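Local coordinates for ferrichrome ABC transporter substrate-binding protein (Staphylococcus pseudintermedius, PDB 5FLY), which probably binds ferrichrome-type iron(III) siderophores outside the membrane and delivers them to an ABC transporter for iron uptake, at residues A[227-231]-A[232-236]; A[74-77]-A[78-82]; A[96-100]-A[101-105]. One frame throughout, in Å; residues are numbered along the deposited sequence.

Contact 1: A[227-231]-A[232-236]; sequences AAQPE and FQKTA
A salt bridge between Glu231 and Lys234 spans one side of a 3-10 turn in the loop between strand 218-223 and helix 236-239. Lys234 NZ lies 3.0 Å from Glu231 OE1 and meets it from above the carboxylate plane, 40° out of it. The two side chains run side by side in the same direction; Glu231 reaches its partner by bending at its second torsion (chi2 -58°), whereas the Lys234 chain is extended beyond CG. The turn itself rests on two successive i+3 to i backbone bonds, Gln233 N to Pro230 O and Lys234 N to Glu231 O, each 3.1 Å. A water bridges Lys234 NZ and the carbonyl oxygen of Gln229, giving the ammonium group a second partner within the turn. The Gln229 and Gln233 amide planes stand 84° apart, and the bond from Gln229 NE2 to Gln233 OE1 is weak at 3.4 Å; the other end of the Gln233 amide, NE2, bonds to Asn251 OD1. Phe232 is buried, and Trp238 meets its ring edge-to-face. Thr235 OG1 caps the following helix at Trp238 N. Pro230 CB packs 3.7 Å from Phe232 CE2.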
ATOM      1  N   ALA A 227      -8.691  15.357  11.203  1.00 11.64           N
ATOM      2  CA  ALA A 227      -7.721  15.671  12.243  1.00 10.29           C
ATOM      3  C   ALA A 227      -7.271  17.130  12.149  1.00 11.12           C
ATOM      4  O   ALA A 227      -7.125  17.675  11.052  1.00 12.72           O
ATOM      5  CB  ALA A 227      -6.529  14.739  12.135  1.00 11.07           C
ATOM      6  N   ALA A 228      -7.026  17.755  13.298  1.00 14.48           N
ATOM      7  CA  ALA A 228      -6.435  19.090  13.330  1.00 16.15           C
ATOM      8  C   ALA A 228      -4.997  19.009  12.854  1.00 14.50           C
ATOM      9  O   ALA A 228      -4.437  17.918  12.760  1.00 14.30           O
ATOM     10  CB  ALA A 228      -6.488  19.681  14.728  1.00 17.81           C
ATOM     11  N   GLN A 229      -4.405  20.155  12.537  1.00 14.28           N
ATOM     12  CA  GLN A 229      -2.999  20.176  12.128  1.00 15.53           C
ATOM     13  C   GLN A 229      -2.125  19.360  13.079  1.00 14.86           C
ATOM     14  O   GLN A 229      -2.243  19.510  14.292  1.00 14.78           O
ATOM     15  CB  GLN A 229      -2.463  21.600  12.078  1.00 14.90           C
ATOM     16  CG  GLN A 229      -1.028  21.678  11.595  1.00 16.36           C
ATOM     17  CD  GLN A 229      -0.519  23.096  11.523  1.00 20.63           C
ATOM     18  OE1 GLN A 229      -0.936  23.954  12.305  1.00 20.91           O
ATOM     19  NE2 GLN A 229       0.373  23.358  10.570  1.00 23.86           N
ATOM     20  N   PRO A 230      -1.231  18.510  12.538  1.00 13.81           N
ATOM     21  CA  PRO A 230      -0.338  17.745  13.412  1.00 14.48           C
ATOM     22  C   PRO A 230       0.583  18.648  14.214  1.00 14.18           C
ATOM     23  O   PRO A 230       1.037  19.698  13.735  1.00 12.49           O
ATOM     24  CB  PRO A 230       0.461  16.874  12.429  1.00 14.35           C
ATOM     25  CG  PRO A 230      -0.377  16.800  11.241  1.00 14.78           C
ATOM     26  CD  PRO A 230      -1.020  18.140  11.129  1.00 14.21           C
ATOM     27  N   GLU A 231       0.872  18.230  15.441  1.00 15.22           N
ATOM     28  CA  GLU A 231       1.677  19.039  16.329  1.00 15.40           C
ATOM     29  C   GLU A 231       3.069  19.304  15.736  1.00 15.22           C
ATOM     30  O   GLU A 231       3.628  20.387  15.924  1.00 14.85           O
ATOM     31  CB  GLU A 231       1.793  18.363  17.695  1.00 17.81           C
ATOM     32  CG  GLU A 231       0.451  18.044  18.350  1.00 22.25           C
ATOM     33  CD  GLU A 231      -0.440  19.279  18.548  1.00 26.21           C
ATOM     34  OE1 GLU A 231       0.104  20.405  18.667  1.00 26.39           O
ATOM     35  OE2 GLU A 231      -1.686  19.116  18.582  1.00 24.71           O
ATOM     36  N   PHE A 232       3.609  18.339  14.985  1.00 11.89           N
ATOM     37  CA  PHE A 232       4.982  18.453  14.504  1.00 11.11           C
ATOM     38  C   PHE A 232       5.122  19.478  13.378  1.00 11.03           C
ATOM     39  O   PHE A 232       6.239  19.842  13.020  1.00 12.51           O
ATOM     40  CB  PHE A 232       5.541  17.083  14.071  1.00 11.23           C
ATOM     41  CG  PHE A 232       4.977  16.528  12.781  1.00 13.50           C
ATOM     42  CD1 PHE A 232       5.471  16.948  11.557  1.00 13.61           C
ATOM     43  CD2 PHE A 232       4.024  15.513  12.800  1.00 14.02           C
ATOM     44  CE1 PHE A 232       4.974  16.430  10.367  1.00 11.61           C
ATOM     45  CE2 PHE A 232       3.532  14.971  11.612  1.00 13.93           C
ATOM     46  CZ  PHE A 232       4.010  15.434  10.395  1.00 12.28           C
ATOM     47  N   GLN A 233       4.006  19.973  12.844  1.00 10.81           N
ATOM     48  CA  GLN A 233       4.072  21.014  11.826  1.00 11.49           C
ATOM     49  C   GLN A 233       4.053  22.437  12.413  1.00 12.94           C
ATOM     50  O   GLN A 233       4.097  23.424  11.673  1.00 13.24           O
ATOM     51  CB  GLN A 233       2.923  20.853  10.836  1.00 11.64           C
ATOM     52  CG  GLN A 233       2.981  19.574  10.004  1.00 11.52           C
ATOM     53  CD  GLN A 233       1.898  19.546   8.959  1.00 13.74           C
ATOM     54  OE1 GLN A 233       1.014  20.404   8.958  1.00 13.31           O
ATOM     55  NE2 GLN A 233       1.952  18.560   8.062  1.00 13.75           N
ATOM     56  N   LYS A 234       4.006  22.544  13.737  1.00 15.98           N
ATOM     57  CA  LYS A 234       3.884  23.853  14.384  1.00 17.69           C
ATOM     58  C   LYS A 234       5.203  24.410  14.905  1.00 18.11           C
ATOM     59  O   LYS A 234       5.302  25.609  15.188  1.00 19.09           O
ATOM     60  CB  LYS A 234       2.884  23.761  15.531  1.00 16.60           C
ATOM     61  CG  LYS A 234       1.519  23.243  15.093  1.00 17.68           C
ATOM     62  CD  LYS A 234       0.578  23.102  16.266  1.00 19.66           C
ATOM     63  CE  LYS A 234      -0.737  22.468  15.848  1.00 20.16           C
ATOM     64  NZ  LYS A 234      -1.620  22.244  17.039  1.00 20.04           N
ATOM     65  N   THR A 235       6.216  23.553  15.010  1.00 13.51           N
ATOM     66  CA  THR A 235       7.477  23.913  15.658  1.00 12.65           C
ATOM     67  C   THR A 235       8.370  24.851  14.869  1.00 13.67           C
ATOM     68  O   THR A 235       8.264  24.955  13.654  1.00 11.61           O
ATOM     69  CB  THR A 235       8.335  22.659  15.950  1.00 13.06           C
ATOM     70  OG1 THR A 235       8.733  22.064  14.713  1.00 12.43           O
ATOM     71  CG2 THR A 235       7.563  21.633  16.773  1.00 12.44           C
ATOM     72  N   ALA A 236       9.292  25.503  15.575  1.00 17.72           N
ATOM     73  CA  ALA A 236      10.350  26.253  14.915  1.00 16.43           C
ATOM     74  C   ALA A 236      11.189  25.338  14.019  1.00 16.75           C
ATOM     75  O   ALA A 236      11.554  25.734  12.906  1.00 17.08           O
ATOM     76  CB  ALA A 236      11.225  26.948  15.945  1.00 16.66           C
TER
HETATM   77  O   HOH W   1       2.670  24.806   9.715  1.00 21.47           O
HETATM   78  O   HOH W   2      -3.850  21.248  15.842  1.00 26.35           O

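Contact 2: A[74-77]-A[78-82]; sequences VEKV and ASLKP
Val74 and Ala78 are joined by a regular helical bond, Ala78 N to Val74 O at 2.9 Å, in the short helix 74-79. Ser79 N to Glu75 O repeats the i+4 to i spacing, but the next bond in the series, Leu80 N to Lys76 O, is weak and bent at 128°. Leu80 N is better placed for Val77 O, at 3.0 Å, and Lys81 N bonds to Ala78 O, so the spacing tightens to i+3 as the helix unwinds. Lys81 then takes a positive phi (46°), turning the chain toward Pro82.

Among the side chains, Ser79 is the one that bonds back to the preceding turn. Its OG sits between its own backbone N and carbonyl carbon (chi1 76°), which directs the hydroxyl to Lys76 O at 2.7 Å, only slightly tilted from the carbonyl plane. The aliphatic part of Lys76 passes beside this hydroxyl, with CD 3.7 Å from Ser79 OG, and its CE approaches Leu80 CD1 at 4.1 Å. A water accepts from Lys76 NZ and donates to Ser79 OG, while Asp67 OD2 forms a salt bridge with the same ammonium group. On the buried side, Val77 and Pro82 meet at about a right angle, CG1 to CG 4.1 Å. Val77 and Leu80 also touch Val69 of strand 68-69, and Arg27 NH2 bonds to Leu80 O.

The chemistry thus divides the helix end in two. Val77, Leu80 and Pro82 pack toward the parallel sheet, whereas Lys76 O, whose backbone bond from Leu80 N is weak, gains the Ser79 hydroxyl as a donor; a polar chain of Lys76, water and Ser79 then links this terminus to Asp67, in the loop just before the outermost strand 68-69.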
ATOM      1  N   VAL A  74     -13.287 -15.655  12.794  1.00 12.88           N
ATOM      2  CA  VAL A  74     -13.077 -16.914  12.083  1.00 12.85           C
ATOM      3  C   VAL A  74     -14.419 -17.604  11.777  1.00 12.99           C
ATOM      4  O   VAL A  74     -14.593 -18.241  10.740  1.00 12.53           O
ATOM      5  CB  VAL A  74     -12.171 -17.868  12.909  1.00 15.86           C
ATOM      6  CG1 VAL A  74     -12.056 -19.235  12.243  1.00 18.31           C
ATOM      7  CG2 VAL A  74     -10.789 -17.258  13.106  1.00 16.44           C
ATOM      8  N   GLU A  75     -15.385 -17.475  12.672  1.00 12.59           N
ATOM      9  CA  GLU A  75     -16.661 -18.130  12.425  1.00 13.63           C
ATOM     10  C   GLU A  75     -17.377 -17.479  11.239  1.00 12.60           C
ATOM     11  O   GLU A  75     -18.061 -18.177  10.486  1.00 12.67           O
ATOM     12  CB  GLU A  75     -17.522 -18.128  13.693  1.00 13.41           C
ATOM     13  CG  GLU A  75     -16.935 -19.057  14.732  1.00 13.76           C
ATOM     14  CD  GLU A  75     -17.876 -19.376  15.864  1.00 14.36           C
ATOM     15  OE1 GLU A  75     -19.044 -19.707  15.597  1.00 14.71           O
ATOM     16  OE2 GLU A  75     -17.434 -19.309  17.031  1.00 15.30           O
ATOM     17  N   LYS A  76     -17.192 -16.171  11.039  1.00 12.48           N
ATOM     18  CA  LYS A  76     -17.722 -15.526   9.840  1.00 12.46           C
ATOM     19  C   LYS A  76     -17.044 -16.089   8.601  1.00 12.64           C
ATOM     20  O   LYS A  76     -17.727 -16.413   7.624  1.00 11.86           O
ATOM     21  CB  LYS A  76     -17.559 -14.002   9.879  1.00 11.97           C
ATOM     22  CG  LYS A  76     -18.088 -13.267   8.630  1.00 11.94           C
ATOM     23  CD  LYS A  76     -19.577 -13.450   8.379  1.00 12.67           C
ATOM     24  CE  LYS A  76     -19.981 -12.710   7.088  1.00 14.82           C
ATOM     25  NZ  LYS A  76     -21.456 -12.766   6.838  1.00 17.65           N
ATOM     26  N   VAL A  77     -15.717 -16.233   8.641  1.00 12.15           N
ATOM     27  CA  VAL A  77     -15.001 -16.776   7.490  1.00 11.42           C
ATOM     28  C   VAL A  77     -15.578 -18.162   7.168  1.00 11.22           C
ATOM     29  O   VAL A  77     -15.957 -18.451   6.025  1.00 11.08           O
ATOM     30  CB  VAL A  77     -13.460 -16.850   7.739  1.00 11.03           C
ATOM     31  CG1 VAL A  77     -12.750 -17.503   6.565  1.00 11.97           C
ATOM     32  CG2 VAL A  77     -12.890 -15.464   7.983  1.00 10.55           C
ATOM     33  N   ALA A  78     -15.714 -19.003   8.186  1.00 10.80           N
ATOM     34  CA  ALA A  78     -16.216 -20.350   7.981  1.00 11.09           C
ATOM     35  C   ALA A  78     -17.625 -20.318   7.376  1.00 11.19           C
ATOM     36  O   ALA A  78     -17.932 -21.093   6.471  1.00 11.17           O
ATOM     37  CB  ALA A  78     -16.198 -21.122   9.295  1.00 11.56           C
ATOM     38  N   SER A  79     -18.471 -19.410   7.855  1.00 11.30           N
ATOM     39  CA  SER A  79     -19.858 -19.351   7.377  1.00 11.46           C
ATOM     40  C   SER A  79     -19.951 -19.016   5.892  1.00 11.06           C
ATOM     41  O   SER A  79     -20.971 -19.278   5.272  1.00 11.17           O
ATOM     42  CB  SER A  79     -20.663 -18.332   8.172  1.00 11.66           C
ATOM     43  OG  SER A  79     -20.367 -17.007   7.789  1.00 11.29           O
ATOM     44  N   LEU A  80     -18.894 -18.431   5.329  1.00 11.50           N
ATOM     45  CA  LEU A  80     -18.905 -18.049   3.919  1.00 11.13           C
ATOM     46  C   LEU A  80     -18.459 -19.203   3.011  1.00 11.53           C
ATOM     47  O   LEU A  80     -18.437 -19.068   1.792  1.00 10.76           O
ATOM     48  CB  LEU A  80     -18.022 -16.817   3.696  1.00 10.75           C
ATOM     49  CG  LEU A  80     -18.587 -15.494   4.224  1.00 10.79           C
ATOM     50  CD1 LEU A  80     -17.542 -14.367   4.194  1.00 10.45           C
ATOM     51  CD2 LEU A  80     -19.864 -15.084   3.458  1.00 11.72           C
ATOM     52  N   LYS A  81     -18.108 -20.339   3.613  1.00 13.48           N
ATOM     53  CA  LYS A  81     -17.692 -21.520   2.860  1.00 13.36           C
ATOM     54  C   LYS A  81     -16.683 -21.204   1.756  1.00 12.29           C
ATOM     55  O   LYS A  81     -16.904 -21.530   0.585  1.00 12.15           O
ATOM     56  CB  LYS A  81     -18.917 -22.205   2.255  1.00 15.49           C
ATOM     57  CG  LYS A  81     -20.006 -22.516   3.268  1.00 19.21           C
ATOM     58  CD  LYS A  81     -19.512 -23.445   4.375  1.00 25.15           C
ATOM     59  CE  LYS A  81     -20.636 -23.792   5.346  1.00 28.34           C
ATOM     60  NZ  LYS A  81     -21.788 -24.421   4.646  1.00 29.01           N
ATOM     61  N   PRO A  82     -15.562 -20.581   2.125  1.00  9.73           N
ATOM     62  CA  PRO A  82     -14.523 -20.225   1.158  1.00  9.34           C
ATOM     63  C   PRO A  82     -13.830 -21.442   0.542  1.00  9.36           C
ATOM     64  O   PRO A  82     -13.789 -22.496   1.186  1.00  9.68           O
ATOM     65  CB  PRO A  82     -13.522 -19.418   2.000  1.00  9.24           C
ATOM     66  CG  PRO A  82     -13.721 -19.907   3.396  1.00  9.61           C
ATOM     67  CD  PRO A  82     -15.159 -20.269   3.512  1.00  9.90           C
TER
HETATM   68  O   HOH W   3     -22.324 -15.331   6.756  1.00 21.86           O

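Contact 3: A[96-100]-A[101-105]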
ATOM      1  N   LYS A  96      -6.201 -21.856  12.440  1.00 18.78           N
ATOM      2  CA  LYS A  96      -7.650 -22.078  12.409  1.00 19.00           C
ATOM      3  C   LYS A  96      -8.167 -21.932  10.972  1.00 16.89           C
ATOM      4  O   LYS A  96      -8.969 -22.739  10.498  1.00 17.23           O
ATOM      5  CB  LYS A  96      -8.378 -21.099  13.339  1.00 20.64           C
ATOM      6  CG  LYS A  96      -8.206 -21.382  14.849  1.00 22.09           C
ATOM      7  CD  LYS A  96      -8.824 -20.276  15.711  1.00 25.59           C
ATOM      8  CE  LYS A  96     -10.356 -20.237  15.600  1.00 25.42           C
ATOM      9  NZ  LYS A  96     -10.977 -19.047  16.296  1.00 20.00           N
ATOM     10  N   LEU A  97      -7.683 -20.913  10.279  1.00 12.36           N
ATOM     11  CA  LEU A  97      -8.103 -20.652   8.899  1.00 12.81           C
ATOM     12  C   LEU A  97      -7.754 -21.813   7.958  1.00 12.91           C
ATOM     13  O   LEU A  97      -8.570 -22.217   7.121  1.00 13.00           O
ATOM     14  CB  LEU A  97      -7.475 -19.350   8.401  1.00 13.46           C
ATOM     15  CG  LEU A  97      -7.900 -18.073   9.133  1.00 12.49           C
ATOM     16  CD1 LEU A  97      -7.037 -16.907   8.748  1.00 11.61           C
ATOM     17  CD2 LEU A  97      -9.344 -17.744   8.831  1.00 14.70           C
ATOM     18  N   LYS A  98      -6.559 -22.374   8.113  1.00 15.19           N
ATOM     19  CA  LYS A  98      -6.134 -23.515   7.312  1.00 16.37           C
ATOM     20  C   LYS A  98      -7.093 -24.710   7.435  1.00 15.29           C
ATOM     21  O   LYS A  98      -7.202 -25.507   6.515  1.00 16.17           O
ATOM     22  CB  LYS A  98      -4.710 -23.932   7.711  1.00 18.16           C
ATOM     23  CG  LYS A  98      -3.635 -23.009   7.179  1.00 19.50           C
ATOM     24  CD  LYS A  98      -2.348 -23.133   7.976  1.00 24.12           C
ATOM     25  CE  LYS A  98      -1.489 -24.268   7.486  1.00 29.10           C
ATOM     26  NZ  LYS A  98      -0.347 -24.496   8.428  1.00 32.96           N
ATOM     27  N   LYS A  99      -7.796 -24.816   8.558  1.00 20.53           N
ATOM     28  CA  LYS A  99      -8.768 -25.898   8.737  1.00 21.97           C
ATOM     29  C   LYS A  99     -10.028 -25.650   7.904  1.00 21.49           C
ATOM     30  O   LYS A  99     -10.745 -26.589   7.562  1.00 24.20           O
ATOM     31  CB  LYS A  99      -9.153 -26.063  10.214  1.00 23.73           C
ATOM     32  CG  LYS A  99      -8.007 -26.441  11.150  1.00 24.77           C
ATOM     33  CD  LYS A  99      -8.504 -26.530  12.596  1.00 25.52           C
ATOM     34  CE  LYS A  99      -7.377 -26.742  13.600  1.00 26.94           C
ATOM     35  NZ  LYS A  99      -6.674 -28.040  13.420  1.00 27.78           N
ATOM     36  N   ILE A 100     -10.289 -24.384   7.589  1.00 17.39           N
ATOM     37  CA  ILE A 100     -11.490 -23.991   6.844  1.00 16.47           C
ATOM     38  C   ILE A 100     -11.286 -24.135   5.344  1.00 16.46           C
ATOM     39  O   ILE A 100     -12.156 -24.639   4.639  1.00 16.29           O
ATOM     40  CB  ILE A 100     -11.894 -22.537   7.180  1.00 16.77           C
ATOM     41  CG1 ILE A 100     -12.179 -22.407   8.679  1.00 16.91           C
ATOM     42  CG2 ILE A 100     -13.129 -22.114   6.384  1.00 17.92           C
ATOM     43  CD1 ILE A 100     -12.262 -20.982   9.164  1.00 18.96           C
ATOM     44  N   ALA A 101     -10.130 -23.699   4.856  1.00 11.88           N
ATOM     45  CA  ALA A 101      -9.855 -23.699   3.429  1.00 12.12           C
ATOM     46  C   ALA A 101      -8.358 -23.484   3.202  1.00 11.18           C
ATOM     47  O   ALA A 101      -7.669 -23.047   4.114  1.00 10.29           O
ATOM     48  CB  ALA A 101     -10.678 -22.597   2.718  1.00 11.78           C
ATOM     49  N   PRO A 102      -7.856 -23.811   1.995  1.00 12.35           N
ATOM     50  CA  PRO A 102      -6.504 -23.395   1.601  1.00 13.64           C
ATOM     51  C   PRO A 102      -6.283 -21.925   1.924  1.00 13.00           C
ATOM     52  O   PRO A 102      -7.117 -21.087   1.564  1.00 11.82           O
ATOM     53  CB  PRO A 102      -6.485 -23.655   0.097  1.00 14.28           C
ATOM     54  CG  PRO A 102      -7.413 -24.803  -0.074  1.00 15.73           C
ATOM     55  CD  PRO A 102      -8.507 -24.606   0.937  1.00 13.52           C
ATOM     56  N   THR A 103      -5.186 -21.631   2.615  1.00  9.97           N
ATOM     57  CA  THR A 103      -4.928 -20.302   3.150  1.00 11.41           C
ATOM     58  C   THR A 103      -3.541 -19.832   2.728  1.00 11.43           C
ATOM     59  O   THR A 103      -2.543 -20.530   2.959  1.00 11.87           O
ATOM     60  CB  THR A 103      -5.041 -20.283   4.695  1.00 11.79           C
ATOM     61  OG1 THR A 103      -6.409 -20.502   5.088  1.00 11.49           O
ATOM     62  CG2 THR A 103      -4.565 -18.941   5.271  1.00 11.76           C
ATOM     63  N   ILE A 104      -3.495 -18.665   2.086  1.00  8.69           N
ATOM     64  CA  ILE A 104      -2.238 -17.974   1.798  1.00  8.51           C
ATOM     65  C   ILE A 104      -2.080 -16.819   2.768  1.00  9.73           C
ATOM     66  O   ILE A 104      -2.800 -15.813   2.702  1.00  8.29           O
ATOM     67  CB  ILE A 104      -2.159 -17.436   0.358  1.00  8.28           C
ATOM     68  CG1 ILE A 104      -2.474 -18.542  -0.653  1.00  8.29           C
ATOM     69  CG2 ILE A 104      -0.790 -16.902   0.066  1.00  8.11           C
ATOM     70  CD1 ILE A 104      -2.733 -18.023  -2.024  1.00  9.21           C
ATOM     71  N   ALA A 105      -1.126 -16.987   3.678  1.00  8.27           N
ATOM     72  CA  ALA A 105      -0.805 -15.983   4.670  1.00  8.24           C
ATOM     73  C   ALA A 105       0.470 -15.268   4.241  1.00  8.79           C
ATOM     74  O   ALA A 105       1.595 -15.679   4.537  1.00  8.18           O
ATOM     75  CB  ALA A 105      -0.658 -16.613   6.020  1.00  8.55           C
TER
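Lys98 lays its CG over Thr103 CB at 3.9 Å, and the two side chains cross at about a right angle where helix 94-100 gives way to strand 103-106. This is the return from helix to strand in the beta-alpha-beta unit made by strand 84-88, helix 94-100 and strand 103-106. On the neighbouring residue, Leu97 CB approaches the hydroxyl of Thr103 at 3.7 Å.

The backbone evidence for the turn centres on Leu97 O, which accepts from two donors: Ile100 N at 2.8 Å and Ala101 N at 3.1 Å. The second bond is nearly linear with the carbonyl, its C=O...N angle being 167°. Ala101 then adopts a fully extended conformation, and its carbonyl oxygen comes back over the helix end, 3.6 Å from Lys98 CA in a CA-H...O contact. Thr103 OG1 donates to that same Ala101 O at 3.0 Å from above the carbonyl plane. The first torsion of Thr103 (chi1 -68°) sets OG1 opposite the carbonyl carbon, on the side facing the helix, while backbone bonds join Ile104 to Ile85 and Thr87 of strand 84-88, and Pro102 to Ile85.

Apolar groups fill the inner side. Ala101 is buried against Ile85 and Pro82, Leu97 touches Val77, and Ile100 reaches Val74 and Ala78 of helix 74-79.

Two carbonyl oxygens at the junction are therefore supplied with donors from within the turn itself: Leu97 O by two amides, and Ala101 O by a hydroxyl two residues further on. With the Thr103 hydroxyl engaged in this way, a buried threonine can sit at the start of the strand with its polar atom satisfied, and the direction in which the chain leaves the helix is probably constrained by the Thr103 side chain as well as by the backbone.

Overall arrangement
From the N terminus, contact 2 (74-82) comes first, at the end of helix 74-79 before strand 84-88; contact 3 (96-105) follows at the passage from helix 94-100 into strand 103-106, and contact 1 (227-236) comes much later, after strand 218-223. Each closes a short local turn, and the three lie in series, neither nesting nor crossing. Contacts 2 and 3 are neighbours, their centres about 11 Å apart, and touch where Val74 CG1 meets Ile100 CD1 at 3.5 Å, joining two helices beside the parallel sheet. Contact 1 lies with the mixed sheet, its centre about 44 Å from both others, consistent with the two-lobed fold of class III solute-binding proteins.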